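PDB 4PY3: bartonella effector protein (Bep) substrate of VirB T4SS from Bartonella sp. 1-1C, which probably catalyses AMPylation, transferring AMP from ATP to threonine or tyrosine hydroxyls of target proteins through the N-terminal FIC domain of this type IV-secreted effector. Local coordinates for residues Met18-Asn23 / Met28-Leu33; Lys63-Arg68 / Arg164-Lys169. All coordinates share one frame; numbering follows the deposited sequence.

Contact 1: Met18-Asn23 / Met28-Leu33; sequences MNTLKN and MSTKKL
The hydroxyl of T20 is the polar hub between M18-N23 and M28-L33. Its OG1 donates to the carbonyl O of M28 at 2.6 Å, meeting it from above the carbonyl plane, 43° out of it, and accepts from T30 OG1 at 3.0 Å. One oxygen thus serves as donor and acceptor at once, which fixes the rotation of the T20 side chain: OG1 lies beside the backbone N (chi1 -60°). The methyl CG2 of T20 meets L33 CD2 at 4.0 Å. L33 itself reaches across with both methyls. CD1 lies 3.6 Å from N23 CG, and CD2 touches the carbonyl O of L21, so an apolar tip rests against an amide group and a backbone oxygen. At the exposed end, M18 SD leans on M28 CB at 3.7 Å, the two side chains crossing at about a right angle.

A second shell sets these groups in place. N23 ND2 donates to L21 O at 3.0 Å with an N-H...O angle of 162°, the acceptor lying in the amide plane; the same nitrogen also donates to the carbonyl of I27, and both bonds hold the amide beside L33. Further out, K22, which makes no contact across the two segments, forms a salt bridge with D89. With T20 nearest T30 and N23 nearest L33, a short N-terminal loop runs alongside the start of helix 30-48. That start is capped: S29, the N-cap residue just before the helix, accepts through OG from K32 N at 3.3 Å in a nearly straight bond.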
loop_
_atom_site.group_PDB
_atom_site.type_symbol
_atom_site.label_atom_id
_atom_site.label_comp_id
_atom_site.label_asym_id
_atom_site.label_seq_id
_atom_site.Cartn_x
_atom_site.Cartn_y
_atom_site.Cartn_z
ATOM N N MET A 18 17.625 19.235 1.235
ATOM C CA MET A 18 17.920 17.799 1.387
ATOM C C MET A 18 16.890 16.867 0.725
ATOM O O MET A 18 15.712 17.195 0.599
ATOM C CB MET A 18 18.019 17.456 2.865
ATOM C CG MET A 18 18.908 18.375 3.666
ATOM S SD MET A 18 19.469 17.657 5.217
ATOM C CE MET A 18 20.540 16.370 4.595
ATOM N N ASN A 19 17.335 15.685 0.293
ATOM C CA ASN A 19 16.415 14.723 -0.369
ATOM C C ASN A 19 15.383 14.118 0.512
ATOM O O ASN A 19 14.535 13.366 0.019
ATOM C CB ASN A 19 17.108 13.449 -0.769
ATOM C CG ASN A 19 18.259 13.654 -1.646
ATOM O OD1 ASN A 19 18.342 14.663 -2.318
ATOM N ND2 ASN A 19 19.163 12.682 -1.675
ATOM N N THR A 20 15.582 14.239 1.805
ATOM C CA THR A 20 14.696 13.662 2.764
ATOM C C THR A 20 13.286 14.213 2.598
ATOM O O THR A 20 13.096 15.381 2.257
ATOM C CB THR A 20 15.252 13.994 4.138
ATOM O OG1 THR A 20 16.568 13.432 4.256
ATOM C CG2 THR A 20 14.372 13.475 5.219
ATOM N N LEU A 21 12.295 13.346 2.823
ATOM C CA LEU A 21 10.899 13.744 2.727
ATOM C C LEU A 21 10.556 14.704 3.868
ATOM O O LEU A 21 10.937 14.486 5.024
ATOM C CB LEU A 21 9.964 12.522 2.746
ATOM C CG LEU A 21 9.916 11.677 1.469
ATOM C CD1 LEU A 21 9.151 10.373 1.678
ATOM C CD2 LEU A 21 9.292 12.449 0.314
ATOM N N LYS A 22 9.794 15.740 3.546
ATOM C CA LYS A 22 9.338 16.682 4.562
ATOM C C LYS A 22 8.502 15.930 5.575
ATOM O O LYS A 22 7.704 15.068 5.203
ATOM C CB LYS A 22 8.490 17.800 3.953
ATOM C CG LYS A 22 9.256 18.764 3.080
ATOM C CD LYS A 22 8.284 19.728 2.416
ATOM C CE LYS A 22 8.988 20.786 1.591
ATOM N NZ LYS A 22 8.003 21.656 0.908
ATOM N N ASN A 23 8.689 16.250 6.850
ATOM C CA ASN A 23 7.970 15.553 7.900
ATOM C C ASN A 23 7.737 16.432 9.112
ATOM O O ASN A 23 8.473 17.378 9.351
ATOM C CB ASN A 23 8.723 14.283 8.311
ATOM C CG ASN A 23 10.108 14.580 8.872
ATOM O OD1 ASN A 23 10.273 14.809 10.072
ATOM N ND2 ASN A 23 11.111 14.556 8.002
ATOM N N MET A 28 15.906 15.403 9.412
ATOM C CA MET A 28 16.602 15.594 8.139
ATOM C C MET A 28 17.322 14.343 7.661
ATOM O O MET A 28 17.662 14.240 6.493
ATOM C CB MET A 28 17.604 16.736 8.275
ATOM C CG MET A 28 17.003 18.028 8.795
ATOM S SD MET A 28 15.643 18.595 7.756
ATOM C CE MET A 28 15.605 20.342 8.162
ATOM N N SER A 29 17.545 13.391 8.554
ATOM C CA SER A 29 18.161 12.120 8.179
ATOM C C SER A 29 17.085 11.140 7.695
ATOM O O SER A 29 16.121 10.871 8.401
ATOM C CB SER A 29 18.917 11.516 9.364
ATOM O OG SER A 29 19.265 10.173 9.101
ATOM N N THR A 30 17.252 10.626 6.482
ATOM C CA THR A 30 16.313 9.659 5.928
ATOM C C THR A 30 16.299 8.375 6.768
ATOM O O THR A 30 15.245 7.772 6.966
ATOM C CB THR A 30 16.641 9.345 4.451
ATOM O OG1 THR A 30 16.288 10.470 3.643
ATOM C CG2 THR A 30 15.868 8.115 3.946
ATOM N N LYS A 31 17.468 7.972 7.263
ATOM C CA LYS A 31 17.579 6.793 8.112
ATOM C C LYS A 31 16.793 6.954 9.415
ATOM O O LYS A 31 16.003 6.080 9.772
ATOM C CB LYS A 31 19.048 6.506 8.419
ATOM N N LYS A 32 16.998 8.072 10.110
ATOM C CA LYS A 32 16.287 8.330 11.364
ATOM C C LYS A 32 14.786 8.484 11.122
ATOM O O LYS A 32 13.979 7.996 11.908
ATOM C CB LYS A 32 16.830 9.567 12.086
ATOM N N LEU A 33 14.418 9.139 10.022
ATOM C CA LEU A 33 13.012 9.302 9.660
ATOM C C LEU A 33 12.326 7.947 9.522
ATOM O O LEU A 33 11.245 7.746 10.048
ATOM C CB LEU A 33 12.863 10.092 8.354
ATOM C CG LEU A 33 11.426 10.310 7.851
ATOM C CD1 LEU A 33 10.560 10.983 8.900
ATOM C CD2 LEU A 33 11.430 11.138 6.576
#

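Contact 2: Lys63-Arg68 / Arg164-Lys169; sequences KYIHQR and RVFFEK
Within K63-R68, I65 alone meets R164-K169, and it does so with two separate branches. Its CG2 sits 3.9 Å from V165 CG1, while CD1, at the far end of the other branch, comes to 3.9 Å from F166 CA. CG1 of I65 stands beside the backbone N (chi1 -70°) and the chain then extends at chi2, which carries CD1 over to the backbone of the facing helix. There CD1 also lies 4.0 Å from F166 CB and approaches the ring obliquely. The F166 side chain leaves at about a right angle to that of I65 and packs on L62, one turn earlier on helix 59-70.

The tight part ends there. The closest CA pair, I65 and F166, is 7.4 Å apart, yet just 137 Å² is buried between the segments, so the interface is small despite being internal. On the exposed flank of 63-68, R68 NE donates to Y64 OH at 3.0 Å, with an N-H...O angle of 179° and the oxygen in the guanidinium plane. R68 CG lies over one face of the Y64 ring, toward the rim. Outside the segments, Y64 OH also hydrogen-bonds E51, and R68 NH1 forms a salt bridge with E71. No hydrogen bond joins the segments; their mutual contact therefore implies association of two Fic-domain helices through van der Waals packing of aliphatic groups and one phenylalanine.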
loop_
_atom_site.group_PDB
_atom_site.type_symbol
_atom_site.label_atom_id
_atom_site.label_comp_id
_atom_site.label_asym_id
_atom_site.label_seq_id
_atom_site.Cartn_x
_atom_site.Cartn_y
_atom_site.Cartn_z
ATOM N N LYS A 63 -6.996 4.716 2.138
ATOM C CA LYS A 63 -6.535 6.040 2.479
ATOM C C LYS A 63 -6.577 6.273 3.977
ATOM O O LYS A 63 -5.672 6.900 4.535
ATOM C CB LYS A 63 -7.359 7.110 1.761
ATOM C CG LYS A 63 -7.004 7.233 0.293
ATOM C CD LYS A 63 -7.699 8.432 -0.328
ATOM C CE LYS A 63 -8.893 8.052 -1.140
ATOM N NZ LYS A 63 -9.363 9.237 -1.915
ATOM N N TYR A 64 -7.635 5.787 4.624
ATOM C CA TYR A 64 -7.769 5.928 6.069
ATOM C C TYR A 64 -6.631 5.196 6.791
ATOM O O TYR A 64 -6.089 5.702 7.776
ATOM C CB TYR A 64 -9.137 5.442 6.554
ATOM C CG TYR A 64 -9.238 5.349 8.063
ATOM C CD1 TYR A 64 -9.395 6.494 8.841
ATOM C CD2 TYR A 64 -9.166 4.119 8.716
ATOM C CE1 TYR A 64 -9.487 6.411 10.225
ATOM C CE2 TYR A 64 -9.248 4.033 10.090
ATOM C CZ TYR A 64 -9.409 5.173 10.840
ATOM O OH TYR A 64 -9.506 5.082 12.204
ATOM N N ILE A 65 -6.259 4.020 6.296
ATOM C CA ILE A 65 -5.156 3.281 6.889
ATOM C C ILE A 65 -3.867 4.085 6.768
ATOM O O ILE A 65 -3.119 4.199 7.728
ATOM C CB ILE A 65 -4.959 1.916 6.222
ATOM C CG1 ILE A 65 -6.130 0.999 6.584
ATOM C CG2 ILE A 65 -3.655 1.269 6.665
ATOM C CD1 ILE A 65 -6.324 -0.130 5.604
ATOM N N HIS A 66 -3.610 4.598 5.571
ATOM C CA HIS A 66 -2.413 5.382 5.310
ATOM C C HIS A 66 -2.426 6.626 6.199
ATOM O O HIS A 66 -1.409 6.986 6.789
ATOM C CB HIS A 66 -2.352 5.775 3.840
ATOM C CG HIS A 66 -1.051 6.379 3.424
ATOM N ND1 HIS A 66 -0.733 7.701 3.667
ATOM C CD2 HIS A 66 0.024 5.847 2.792
ATOM C CE1 HIS A 66 0.474 7.959 3.201
ATOM N NE2 HIS A 66 0.961 6.851 2.671
ATOM N N GLN A 67 -3.605 7.235 6.331
ATOM C CA GLN A 67 -3.772 8.392 7.199
ATOM C C GLN A 67 -3.353 8.041 8.627
ATOM O O GLN A 67 -2.552 8.746 9.239
ATOM C CB GLN A 67 -5.214 8.898 7.180
ATOM C CG GLN A 67 -5.349 10.353 7.609
ATOM C CD GLN A 67 -6.731 10.940 7.360
ATOM O OE1 GLN A 67 -7.527 10.410 6.586
ATOM N NE2 GLN A 67 -7.016 12.058 8.016
ATOM N N ARG A 68 -3.874 6.938 9.151
ATOM C CA ARG A 68 -3.557 6.543 10.515
ATOM C C ARG A 68 -2.094 6.176 10.690
ATOM O O ARG A 68 -1.496 6.481 11.714
ATOM C CB ARG A 68 -4.440 5.383 10.962
ATOM C CG ARG A 68 -5.876 5.790 11.272
ATOM C CD ARG A 68 -5.908 6.687 12.497
ATOM N NE ARG A 68 -7.260 7.013 12.917
ATOM C CZ ARG A 68 -7.602 8.105 13.596
ATOM N NH1 ARG A 68 -6.693 9.023 13.934
ATOM N NH2 ARG A 68 -8.873 8.297 13.932
ATOM N N ARG A 164 -0.399 -3.833 2.816
ATOM C CA ARG A 164 -0.342 -5.046 3.641
ATOM C C ARG A 164 -1.388 -5.042 4.743
ATOM O O ARG A 164 -2.084 -6.046 4.943
ATOM C CB ARG A 164 1.029 -5.235 4.261
ATOM C CG ARG A 164 2.082 -5.521 3.224
ATOM C CD ARG A 164 3.444 -5.598 3.860
ATOM N NE ARG A 164 4.461 -5.521 2.809
ATOM C CZ ARG A 164 5.756 -5.759 2.973
ATOM N NH1 ARG A 164 6.223 -6.145 4.155
ATOM N NH2 ARG A 164 6.582 -5.626 1.942
ATOM N N VAL A 165 -1.524 -3.922 5.453
ATOM C CA VAL A 165 -2.545 -3.851 6.494
ATOM C C VAL A 165 -3.935 -4.044 5.883
ATOM O O VAL A 165 -4.775 -4.724 6.451
ATOM C CB VAL A 165 -2.478 -2.535 7.288
ATOM C CG1 VAL A 165 -3.692 -2.373 8.193
ATOM C CG2 VAL A 165 -1.220 -2.510 8.129
ATOM N N PHE A 166 -4.159 -3.435 4.726
ATOM C CA PHE A 166 -5.433 -3.529 4.030
ATOM C C PHE A 166 -5.764 -4.999 3.725
ATOM O O PHE A 166 -6.860 -5.466 4.016
ATOM C CB PHE A 166 -5.358 -2.721 2.735
ATOM C CG PHE A 166 -6.644 -2.667 1.960
ATOM C CD1 PHE A 166 -7.024 -3.731 1.143
ATOM C CD2 PHE A 166 -7.452 -1.542 2.005
ATOM C CE1 PHE A 166 -8.189 -3.674 0.408
ATOM C CE2 PHE A 166 -8.625 -1.487 1.276
ATOM C CZ PHE A 166 -8.998 -2.560 0.477
ATOM N N PHE A 167 -4.806 -5.725 3.156
ATOM C CA PHE A 167 -5.037 -7.127 2.795
ATOM C C PHE A 167 -5.120 -8.056 3.986
ATOM O O PHE A 167 -5.906 -9.000 3.959
ATOM C CB PHE A 167 -4.019 -7.624 1.773
ATOM C CG PHE A 167 -4.428 -7.325 0.367
ATOM C CD1 PHE A 167 -4.334 -6.027 -0.137
ATOM C CD2 PHE A 167 -4.958 -8.320 -0.443
ATOM C CE1 PHE A 167 -4.733 -5.741 -1.435
ATOM C CE2 PHE A 167 -5.362 -8.041 -1.737
ATOM C CZ PHE A 167 -5.251 -6.753 -2.236
ATOM N N GLU A 168 -4.375 -7.779 5.052
ATOM C CA GLU A 168 -4.541 -8.550 6.287
ATOM C C GLU A 168 -5.955 -8.379 6.851
ATOM O O GLU A 168 -6.588 -9.355 7.263
ATOM C CB GLU A 168 -3.490 -8.180 7.328
ATOM C CG GLU A 168 -2.073 -8.530 6.886
ATOM C CD GLU A 168 -1.042 -8.399 7.996
ATOM O OE1 GLU A 168 -1.432 -8.071 9.137
ATOM O OE2 GLU A 168 0.161 -8.639 7.728
ATOM N N LYS A 169 -6.463 -7.152 6.823
ATOM C CA LYS A 169 -7.832 -6.876 7.271
ATOM C C LYS A 169 -8.876 -7.512 6.352
ATOM O O LYS A 169 -9.920 -7.966 6.807
ATOM C CB LYS A 169 -8.081 -5.375 7.335
ATOM C CG LYS A 169 -7.201 -4.645 8.331
ATOM C CD LYS A 169 -7.675 -4.847 9.753
ATOM C CE LYS A 169 -6.732 -4.168 10.728
ATOM N NZ LYS A 169 -6.928 -4.696 12.104
#

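The two contacts follow one another along the chain, with helix 30-48 leaving contact 1 and helix 59-70 carrying the first half of contact 2. Their centres are 23 Å apart and their nearest atoms about 9 Å, so neither touches the other. The centre of contact 1 is about 20 Å from the centre of the chain, that of contact 2 about 7 Å. Contact 1 is partly buried and local in sequence; contact 2 is buried and joins segments with 95 residues between them. Chemistry follows place: the peripheral loop and helix start combine hydroxyl bonds with apolar contacts, whereas the central pair is purely apolar. Helix 30-48 also connects the regions, since its L48 touches V165 and Y64.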